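Long-range contacts in D-alanyl-D-alanine carboxypeptidase (Penicillin binding protein) family protein (Francisella tularensis subsp. tularensis, PDB 6OSU), which probably removes the terminal D-alanine from cell wall precursor peptides, as a serine carboxypeptidase of the penicillin-binding protein type: residues 104-109 with 207-212; 203-208 with 251-256; 219-224 with 234-239. All blocks are in the same frame, centred on the assembly; numbering follows the deposited sequence.

All three contacts lie on the same side of the molecule, well away from its centre, and are partly buried. Contacts 1 and 2 share T207 and K208, and both reach the sheet formed by strands 210-212, 201-205 and 258-262. Contact 1 is closest to the predicted active site and joins a loop to this sheet through the buried amide of Q209. Contact 2 is more mixed: an asparagine and an aspartate meet at one end, and valine and phenylalanine at the other. Contact 3 is farther out. It relies on one backbone bond and apolar groups beside a disulfide. F252 links contacts 2 and 3, packing on P222 and F224.

Contact 1 of 3, residues 104-109 with 207-212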
loop_
_atom_site.group_PDB
_atom_site.type_symbol
_atom_site.label_atom_id
_atom_site.label_comp_id
_atom_site.label_asym_id
_atom_site.label_seq_id
_atom_site.Cartn_x
_atom_site.Cartn_y
_atom_site.Cartn_z
ATOM N N TYR A 104 -23.030 4.509 -12.876
ATOM C CA TYR A 104 -24.378 4.755 -13.388
ATOM C C TYR A 104 -25.351 5.106 -12.263
ATOM O O TYR A 104 -26.399 4.479 -12.101
ATOM C CB TYR A 104 -24.875 3.569 -14.221
ATOM C CG TYR A 104 -23.985 3.323 -15.419
ATOM C CD1 TYR A 104 -24.189 4.007 -16.611
ATOM C CD2 TYR A 104 -22.918 2.434 -15.348
ATOM C CE1 TYR A 104 -23.368 3.803 -17.704
ATOM C CE2 TYR A 104 -22.089 2.223 -16.435
ATOM C CZ TYR A 104 -22.319 2.909 -17.612
ATOM O OH TYR A 104 -21.498 2.703 -18.698
ATOM N N VAL A 105 -24.994 6.130 -11.490
ATOM C CA VAL A 105 -25.910 6.750 -10.540
ATOM C C VAL A 105 -26.714 7.821 -11.267
ATOM O O VAL A 105 -26.187 8.535 -12.131
ATOM C CB VAL A 105 -25.150 7.338 -9.335
ATOM C CG1 VAL A 105 -24.618 6.223 -8.446
ATOM C CG2 VAL A 105 -24.014 8.232 -9.805
ATOM N N LYS A 106 -27.996 7.923 -10.932
ATOM C CA LYS A 106 -28.900 8.851 -11.594
ATOM C C LYS A 106 -28.993 10.161 -10.821
ATOM O O LYS A 106 -28.868 10.194 -9.595
ATOM C CB LYS A 106 -30.296 8.245 -11.733
ATOM C CG LYS A 106 -30.376 7.015 -12.617
ATOM C CD LYS A 106 -31.778 6.419 -12.567
ATOM C CE LYS A 106 -32.040 5.473 -13.729
ATOM N NZ LYS A 106 -31.105 4.319 -13.742
ATOM N N ALA A 107 -29.230 11.245 -11.556
ATOM C CA ALA A 107 -29.420 12.544 -10.928
ATOM C C ALA A 107 -30.712 12.564 -10.123
ATOM O O ALA A 107 -31.748 12.056 -10.563
ATOM C CB ALA A 107 -29.445 13.644 -11.987
ATOM N N GLY A 108 -30.649 13.161 -8.934
ATOM C CA GLY A 108 -31.794 13.238 -8.051
ATOM C C GLY A 108 -31.981 12.044 -7.141
ATOM O O GLY A 108 -32.829 12.100 -6.239
ATOM N N ALA A 109 -31.223 10.973 -7.341
ATOM C CA ALA A 109 -31.298 9.805 -6.481
ATOM C C ALA A 109 -30.395 9.968 -5.262
ATOM O O ALA A 109 -29.454 10.764 -5.252
ATOM C CB ALA A 109 -30.906 8.546 -7.254
ATOM N N THR A 207 -31.995 0.535 -11.597
ATOM C CA THR A 207 -33.382 0.946 -11.404
ATOM C C THR A 207 -33.621 1.407 -9.971
ATOM O O THR A 207 -34.093 2.526 -9.738
ATOM C CB THR A 207 -34.330 -0.201 -11.767
ATOM O OG1 THR A 207 -34.277 -0.443 -13.180
ATOM C CG2 THR A 207 -35.758 0.139 -11.366
ATOM N N LYS A 208 -33.299 0.557 -8.997
ATOM C CA LYS A 208 -33.441 0.909 -7.590
ATOM C C LYS A 208 -32.303 1.774 -7.070
ATOM O O LYS A 208 -32.424 2.325 -5.970
ATOM C CB LYS A 208 -33.534 -0.361 -6.739
ATOM C CG LYS A 208 -34.928 -0.957 -6.635
ATOM C CD LYS A 208 -34.857 -2.474 -6.551
ATOM C CE LYS A 208 -36.086 -3.064 -5.879
ATOM N NZ LYS A 208 -35.857 -3.283 -4.422
ATOM N N GLN A 209 -31.216 1.909 -7.829
ATOM C CA GLN A 209 -30.008 2.605 -7.388
ATOM C C GLN A 209 -29.481 1.985 -6.092
ATOM O O GLN A 209 -29.371 2.630 -5.047
ATOM C CB GLN A 209 -30.263 4.107 -7.237
ATOM C CG GLN A 209 -30.505 4.832 -8.552
ATOM C CD GLN A 209 -29.223 5.091 -9.315
ATOM O OE1 GLN A 209 -28.469 6.001 -8.982
ATOM N NE2 GLN A 209 -28.967 4.288 -10.343
ATOM N N ASP A 210 -29.175 0.694 -6.186
ATOM C CA ASP A 210 -28.556 -0.046 -5.095
ATOM C C ASP A 210 -27.842 -1.255 -5.685
ATOM O O ASP A 210 -28.077 -1.636 -6.832
ATOM C CB ASP A 210 -29.584 -0.483 -4.047
ATOM C CG ASP A 210 -28.942 -0.865 -2.727
ATOM O OD1 ASP A 210 -29.042 -0.076 -1.764
ATOM O OD2 ASP A 210 -28.315 -1.943 -2.656
ATOM N N SER A 211 -26.970 -1.853 -4.885
ATOM C CA SER A 211 -26.168 -2.983 -5.326
ATOM C C SER A 211 -26.714 -4.294 -4.767
ATOM O O SER A 211 -27.609 -4.323 -3.919
ATOM C CB SER A 211 -24.707 -2.795 -4.913
ATOM O OG SER A 211 -24.591 -2.669 -3.507
ATOM N N VAL A 212 -26.164 -5.395 -5.270
ATOM C CA VAL A 212 -26.482 -6.733 -4.789
ATOM C C VAL A 212 -25.175 -7.479 -4.575
ATOM O O VAL A 212 -24.263 -7.396 -5.403
ATOM C CB VAL A 212 -27.394 -7.506 -5.767
ATOM C CG1 VAL A 212 -27.673 -8.910 -5.243
ATOM C CG2 VAL A 212 -28.694 -6.759 -5.992
#
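The two backbones are nearest at V105 and Q209, where the CA atoms are 6.6 Å apart, and the side chain of Q209 bridges the gap. Its amide binds the extended backbone around V105 at two points. NE2 gives a nearly straight bond to Y104 O, 3.1 Å long, with an N-H...O angle of 174°. That bond lies in the amide plane of Q209 and uses a lone pair of the Y104 carbonyl. OE1 accepts from K106 N at 2.8 Å, but here the donor stands 51° above the carbonyl plane. Chi2 of Q209, at -78°, bends the chain and turns the amide to meet both partners.

Q209 and D210 both face N205, which makes a G1 beta bulge where strand 210-212 pairs with strand 201-205. Q209 has positive phi there. The hairpin belongs to a three-stranded sheet of the peptidase S11 domain, and the side chain of Y104 is about 11 Å from that of S124, a predicted active-site residue.

A type II turn from K106 to A109, with G108 at positive phi, brings A109 back to the glutamine. A109 CB lies 4.0 Å from Q209 CG. K106 passes obliquely over the amide, its CG 3.8 Å from Q209 NE2. Its NZ hydrogen-bonds A206 O, which also accepts from Q209 NE2. The buried amide is therefore held by three bonds, two from NE2 and one to OE1. Y104 O has a second donor in W204 NE1, and W204 also packs on V105 and Q209.

Contact 2 of 3, residues 203-208 with 251-256; sequences VWNATK and LFPKGD
N205 OD1 is gripped by two backbone N-H groups of the turn that follows it, while ND2 of the same amide reaches D256 across the contact. K208 N donates to OD1 at 3.2 Å, from 71° above the carbonyl plane. T207 N adds a weak bond. This is an Asx motif, and it fixes the amide as the chain turns out of strand 201-205. With CG of N205 anti to the backbone N (chi1 -171°), the amide extends as far as D256. ND2 then makes a weak 3.4 Å bond to D256 OD1. The amide and carboxylate planes are steeply inclined, 77° apart.

The same carboxylate oxygen rests against T207 CG2, also at 3.4 Å, and against the aliphatic part of K208, with CD 3.7 Å from OD1. K208 NZ stays 5.7 Å from D256 OD1, so any attraction of the charges is probably long-range. T207 OG1 takes the N-H of N257 instead. Farther along the lysine, K208 CE meets the ring of P253 at CG.

At the other end V203 CG1 touches the edge of the F252 ring, 4.1 Å from CE1. F252 is the first residue past helix 242-251, and its ring also meets F258 of strand 258-262 and R217 of helix 214-220. The contact thus sets the loop between helix 242-251 and strand 258-262 against strand 201-205, the middle strand of the three-stranded sheet.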
loop_
_atom_site.group_PDB
_atom_site.type_symbol
_atom_site.label_atom_id
_atom_site.label_comp_id
_atom_site.label_asym_id
_atom_site.label_seq_id
_atom_site.Cartn_x
_atom_site.Cartn_y
_atom_site.Cartn_z
ATOM N N VAL A 203 -22.227 -5.613 -8.763
ATOM C CA VAL A 203 -23.543 -5.930 -9.306
ATOM C C VAL A 203 -24.471 -4.795 -8.898
ATOM O O VAL A 203 -24.830 -4.671 -7.723
ATOM C CB VAL A 203 -24.055 -7.284 -8.799
ATOM C CG1 VAL A 203 -25.381 -7.633 -9.463
ATOM C CG2 VAL A 203 -23.017 -8.370 -9.043
ATOM N N TRP A 204 -24.869 -3.967 -9.864
ATOM C CA TRP A 204 -25.503 -2.682 -9.593
ATOM C C TRP A 204 -26.895 -2.647 -10.208
ATOM O O TRP A 204 -27.043 -2.779 -11.427
ATOM C CB TRP A 204 -24.635 -1.544 -10.133
ATOM C CG TRP A 204 -25.247 -0.181 -10.082
ATOM C CD1 TRP A 204 -25.683 0.557 -11.142
ATOM C CD2 TRP A 204 -25.469 0.623 -8.914
ATOM N NE1 TRP A 204 -26.170 1.769 -10.709
ATOM C CE2 TRP A 204 -26.051 1.833 -9.346
ATOM C CE3 TRP A 204 -25.238 0.436 -7.547
ATOM C CZ2 TRP A 204 -26.405 2.849 -8.461
ATOM C CZ3 TRP A 204 -25.590 1.447 -6.669
ATOM C CH2 TRP A 204 -26.168 2.639 -7.130
ATOM N N ASN A 205 -27.911 -2.470 -9.364
ATOM C CA ASN A 205 -29.292 -2.297 -9.817
ATOM C C ASN A 205 -29.494 -0.817 -10.114
ATOM O O ASN A 205 -29.703 -0.013 -9.203
ATOM C CB ASN A 205 -30.279 -2.793 -8.766
ATOM C CG ASN A 205 -31.713 -2.847 -9.281
ATOM O OD1 ASN A 205 -32.081 -2.131 -10.213
ATOM N ND2 ASN A 205 -32.529 -3.702 -8.669
ATOM N N ALA A 206 -29.433 -0.452 -11.397
ATOM C CA ALA A 206 -29.584 0.951 -11.764
ATOM C C ALA A 206 -31.014 1.440 -11.566
ATOM O O ALA A 206 -31.235 2.643 -11.388
ATOM C CB ALA A 206 -29.141 1.166 -13.210
ATOM N N THR A 207 -31.995 0.535 -11.597
ATOM C CA THR A 207 -33.382 0.946 -11.404
ATOM C C THR A 207 -33.621 1.407 -9.971
ATOM O O THR A 207 -34.093 2.526 -9.738
ATOM C CB THR A 207 -34.330 -0.201 -11.767
ATOM O OG1 THR A 207 -34.277 -0.443 -13.180
ATOM C CG2 THR A 207 -35.758 0.139 -11.366
ATOM N N LYS A 208 -33.299 0.557 -8.997
ATOM C CA LYS A 208 -33.441 0.909 -7.590
ATOM C C LYS A 208 -32.303 1.774 -7.070
ATOM O O LYS A 208 -32.424 2.325 -5.970
ATOM C CB LYS A 208 -33.534 -0.361 -6.739
ATOM C CG LYS A 208 -34.928 -0.957 -6.635
ATOM C CD LYS A 208 -34.857 -2.474 -6.551
ATOM C CE LYS A 208 -36.086 -3.064 -5.879
ATOM N NZ LYS A 208 -35.857 -3.283 -4.422
ATOM N N LEU A 251 -34.319 -9.265 -4.815
ATOM C CA LEU A 251 -33.016 -8.702 -5.154
ATOM C C LEU A 251 -32.856 -8.499 -6.654
ATOM O O LEU A 251 -32.175 -7.558 -7.079
ATOM C CB LEU A 251 -31.900 -9.606 -4.630
ATOM C CG LEU A 251 -31.842 -9.803 -3.116
ATOM C CD1 LEU A 251 -30.806 -10.857 -2.750
ATOM C CD2 LEU A 251 -31.544 -8.485 -2.417
ATOM N N PHE A 252 -33.466 -9.363 -7.463
ATOM C CA PHE A 252 -33.430 -9.254 -8.919
ATOM C C PHE A 252 -34.861 -9.283 -9.428
ATOM O O PHE A 252 -35.351 -10.329 -9.876
ATOM C CB PHE A 252 -32.608 -10.382 -9.545
ATOM C CG PHE A 252 -31.187 -10.437 -9.069
ATOM C CD1 PHE A 252 -30.212 -9.645 -9.656
ATOM C CD2 PHE A 252 -30.821 -11.291 -8.041
ATOM C CE1 PHE A 252 -28.898 -9.701 -9.223
ATOM C CE2 PHE A 252 -29.511 -11.350 -7.605
ATOM C CZ PHE A 252 -28.548 -10.554 -8.198
ATOM N N PRO A 253 -35.572 -8.149 -9.367
ATOM C CA PRO A 253 -36.955 -8.114 -9.869
ATOM C C PRO A 253 -37.028 -8.398 -11.360
ATOM O O PRO A 253 -36.010 -8.718 -11.978
ATOM C CB PRO A 253 -37.413 -6.686 -9.542
ATOM C CG PRO A 253 -36.488 -6.222 -8.455
ATOM C CD PRO A 253 -35.172 -6.870 -8.758
ATOM N N LYS A 254 -38.209 -8.294 -11.957
ATOM C CA LYS A 254 -38.378 -8.545 -13.383
ATOM C C LYS A 254 -38.460 -7.215 -14.121
ATOM O O LYS A 254 -39.397 -6.437 -13.908
ATOM C CB LYS A 254 -39.619 -9.400 -13.643
ATOM C CG LYS A 254 -39.483 -10.830 -13.132
ATOM C CD LYS A 254 -40.595 -11.744 -13.635
ATOM C CE LYS A 254 -41.792 -11.749 -12.697
ATOM N NZ LYS A 254 -42.496 -13.062 -12.726
ATOM N N GLY A 255 -37.479 -6.955 -14.985
ATOM C CA GLY A 255 -37.428 -5.732 -15.756
ATOM C C GLY A 255 -36.489 -4.674 -15.217
ATOM O O GLY A 255 -36.276 -3.660 -15.893
ATOM N N ASP A 256 -35.926 -4.877 -14.027
ATOM C CA ASP A 256 -34.985 -3.919 -13.462
ATOM C C ASP A 256 -33.683 -3.906 -14.255
ATOM O O ASP A 256 -33.174 -4.951 -14.663
ATOM C CB ASP A 256 -34.712 -4.259 -11.997
ATOM C CG ASP A 256 -35.804 -3.760 -11.071
ATOM O OD1 ASP A 256 -35.482 -3.018 -10.119
ATOM O OD2 ASP A 256 -36.986 -4.087 -11.313
#

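Contact 3 of 3, residues 219-224 with 234-239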
loop_
_atom_site.group_PDB
_atom_site.type_symbol
_atom_site.label_atom_id
_atom_site.label_comp_id
_atom_site.label_asym_id
_atom_site.label_seq_id
_atom_site.Cartn_x
_atom_site.Cartn_y
_atom_site.Cartn_z
ATOM N N GLN A 219 -25.921 -17.340 -6.051
ATOM C CA GLN A 219 -26.992 -18.205 -5.563
ATOM C C GLN A 219 -28.135 -18.280 -6.566
ATOM O O GLN A 219 -28.623 -19.369 -6.890
ATOM C CB GLN A 219 -27.513 -17.702 -4.218
ATOM C CG GLN A 219 -26.518 -17.752 -3.080
ATOM C CD GLN A 219 -27.130 -17.286 -1.775
ATOM O OE1 GLN A 219 -28.345 -17.350 -1.591
ATOM N NE2 GLN A 219 -26.293 -16.805 -0.864
ATOM N N CYS A 220 -28.585 -17.125 -7.061
ATOM C CA CYS A 220 -29.729 -17.097 -7.964
ATOM C C CYS A 220 -29.309 -17.311 -9.412
ATOM O O CYS A 220 -30.019 -17.982 -10.172
ATOM C CB CYS A 220 -30.470 -15.767 -7.827
ATOM S SG CYS A 220 -31.013 -15.387 -6.150
ATOM N N LEU A 221 -28.161 -16.755 -9.802
ATOM C CA LEU A 221 -27.693 -16.730 -11.183
ATOM C C LEU A 221 -28.772 -16.138 -12.081
ATOM O O LEU A 221 -29.360 -16.856 -12.898
ATOM C CB LEU A 221 -27.301 -18.136 -11.650
ATOM C CG LEU A 221 -26.029 -18.728 -11.038
ATOM C CD1 LEU A 221 -26.000 -20.236 -11.207
ATOM C CD2 LEU A 221 -24.793 -18.096 -11.662
ATOM N N PRO A 222 -29.066 -14.845 -11.961
ATOM C CA PRO A 222 -30.147 -14.258 -12.759
ATOM C C PRO A 222 -29.787 -14.218 -14.234
ATOM O O PRO A 222 -28.623 -14.315 -14.628
ATOM C CB PRO A 222 -30.287 -12.841 -12.189
ATOM C CG PRO A 222 -29.542 -12.858 -10.891
ATOM C CD PRO A 222 -28.443 -13.849 -11.077
ATOM N N LYS A 223 -30.819 -14.070 -15.056
ATOM C CA LYS A 223 -30.659 -13.961 -16.499
ATOM C C LYS A 223 -30.823 -12.502 -16.901
ATOM O O LYS A 223 -31.853 -11.885 -16.608
ATOM C CB LYS A 223 -31.670 -14.839 -17.233
ATOM C CG LYS A 223 -31.489 -14.867 -18.740
ATOM C CD LYS A 223 -31.296 -16.291 -19.237
ATOM C CE LYS A 223 -31.371 -16.364 -20.753
ATOM N NZ LYS A 223 -31.333 -17.773 -21.236
ATOM N N PHE A 224 -29.806 -11.955 -17.562
ATOM C CA PHE A 224 -29.810 -10.571 -18.005
ATOM C C PHE A 224 -29.824 -10.513 -19.523
ATOM O O PHE A 224 -29.116 -11.278 -20.188
ATOM C CB PHE A 224 -28.590 -9.812 -17.468
ATOM C CG PHE A 224 -28.528 -9.746 -15.971
ATOM C CD1 PHE A 224 -27.680 -10.578 -15.262
ATOM C CD2 PHE A 224 -29.327 -8.858 -15.272
ATOM C CE1 PHE A 224 -27.625 -10.521 -13.883
ATOM C CE2 PHE A 224 -29.277 -8.799 -13.891
ATOM C CZ PHE A 224 -28.425 -9.629 -13.197
ATOM N N SER A 234 -35.391 -13.892 -12.856
ATOM C CA SER A 234 -34.871 -13.649 -11.514
ATOM C C SER A 234 -33.929 -14.766 -11.085
ATOM O O SER A 234 -32.841 -14.505 -10.559
ATOM C CB SER A 234 -36.018 -13.502 -10.514
ATOM O OG SER A 234 -36.586 -12.203 -10.560
ATOM N N TYR A 235 -34.329 -16.017 -11.300
ATOM C CA TYR A 235 -33.497 -17.165 -10.970
ATOM C C TYR A 235 -33.366 -18.079 -12.181
ATOM O O TYR A 235 -34.298 -18.225 -12.977
ATOM C CB TYR A 235 -34.062 -17.956 -9.774
ATOM C CG TYR A 235 -35.556 -18.196 -9.822
ATOM C CD1 TYR A 235 -36.104 -19.136 -10.690
ATOM C CD2 TYR A 235 -36.417 -17.501 -8.983
ATOM C CE1 TYR A 235 -37.467 -19.361 -10.734
ATOM C CE2 TYR A 235 -37.782 -17.722 -9.018
ATOM C CZ TYR A 235 -38.301 -18.654 -9.895
ATOM O OH TYR A 235 -39.657 -18.879 -9.938
ATOM N N THR A 236 -32.185 -18.690 -12.310
ATOM C CA THR A 236 -31.939 -19.715 -13.311
ATOM C C THR A 236 -31.631 -21.076 -12.699
ATOM O O THR A 236 -31.602 -22.071 -13.434
ATOM C CB THR A 236 -30.783 -19.295 -14.242
ATOM O OG1 THR A 236 -31.057 -19.713 -15.584
ATOM C CG2 THR A 236 -29.456 -19.899 -13.793
ATOM N N VAL A 237 -31.432 -21.151 -11.381
ATOM C CA VAL A 237 -31.074 -22.406 -10.734
ATOM C C VAL A 237 -32.261 -23.359 -10.769
ATOM O O VAL A 237 -33.418 -22.947 -10.606
ATOM C CB VAL A 237 -30.601 -22.139 -9.295
ATOM C CG1 VAL A 237 -30.247 -23.437 -8.581
ATOM C CG2 VAL A 237 -29.404 -21.202 -9.314
ATOM N N LYS A 238 -31.977 -24.647 -10.984
ATOM C CA LYS A 238 -33.049 -25.619 -11.181
ATOM C C LYS A 238 -33.801 -25.905 -9.888
ATOM O O LYS A 238 -35.037 -25.968 -9.886
ATOM C CB LYS A 238 -32.489 -26.915 -11.769
ATOM C CG LYS A 238 -32.148 -26.827 -13.250
ATOM C CD LYS A 238 -33.197 -26.019 -14.006
ATOM C CE LYS A 238 -33.247 -26.407 -15.473
ATOM N NZ LYS A 238 -31.886 -26.552 -16.050
ATOM N N ASP A 239 -33.085 -26.087 -8.781
ATOM C CA ASP A 239 -33.697 -26.414 -7.499
ATOM C C ASP A 239 -33.373 -25.324 -6.488
ATOM O O ASP A 239 -32.200 -25.087 -6.180
ATOM C CB ASP A 239 -33.217 -27.770 -6.987
ATOM C CG ASP A 239 -34.011 -28.253 -5.794
ATOM O OD1 ASP A 239 -35.055 -28.908 -5.998
ATOM O OD2 ASP A 239 -33.593 -27.972 -4.650
#
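Chi1 of V237, at 179°, swings CG1 clear of the backbone N and sets CG2 opposite the carbonyl carbon, which brings the CG2 methyl against the other segment. L221 turns CG beside its own N (chi1 -71°) and offers CD1 to the valine. The two side chains cross at about a right angle, with L221 CD1 4.0 Å from V237 CG2. The same valine methyl is tight against the carbonyls of Q219 and C220, with V237 CG2 3.1 Å from Q219 O.

C220 O also accepts a hydrogen bond from T236 N. It is 3.1 Å long, nearly straight at 172° and almost in line with the carbonyl bond. L221, with positive phi, breaks the helix here, and T236 N meets a carbonyl of the final helical turn. T236 also turns its methyl to L221, where CG2 is 3.5 Å from CB.

Residues 219-222 lead into, and 234-237 lead out of, the two-stranded antiparallel hairpin of strands 223-224 and 231-233, so the contact lies at its open end. The disulfide between C220 and C248 ties helix 214-220 to helix 242-251 alongside. Y235 points its ring away from residues 219-224 and packs on K245, C248 and N249 of that second helix.

Toward the hairpin, P222 lies against the carbonyl of S234. Its CA makes a CA-H...O contact with S234 O at 3.5 Å, and the proline ring touches the same oxygen through CB.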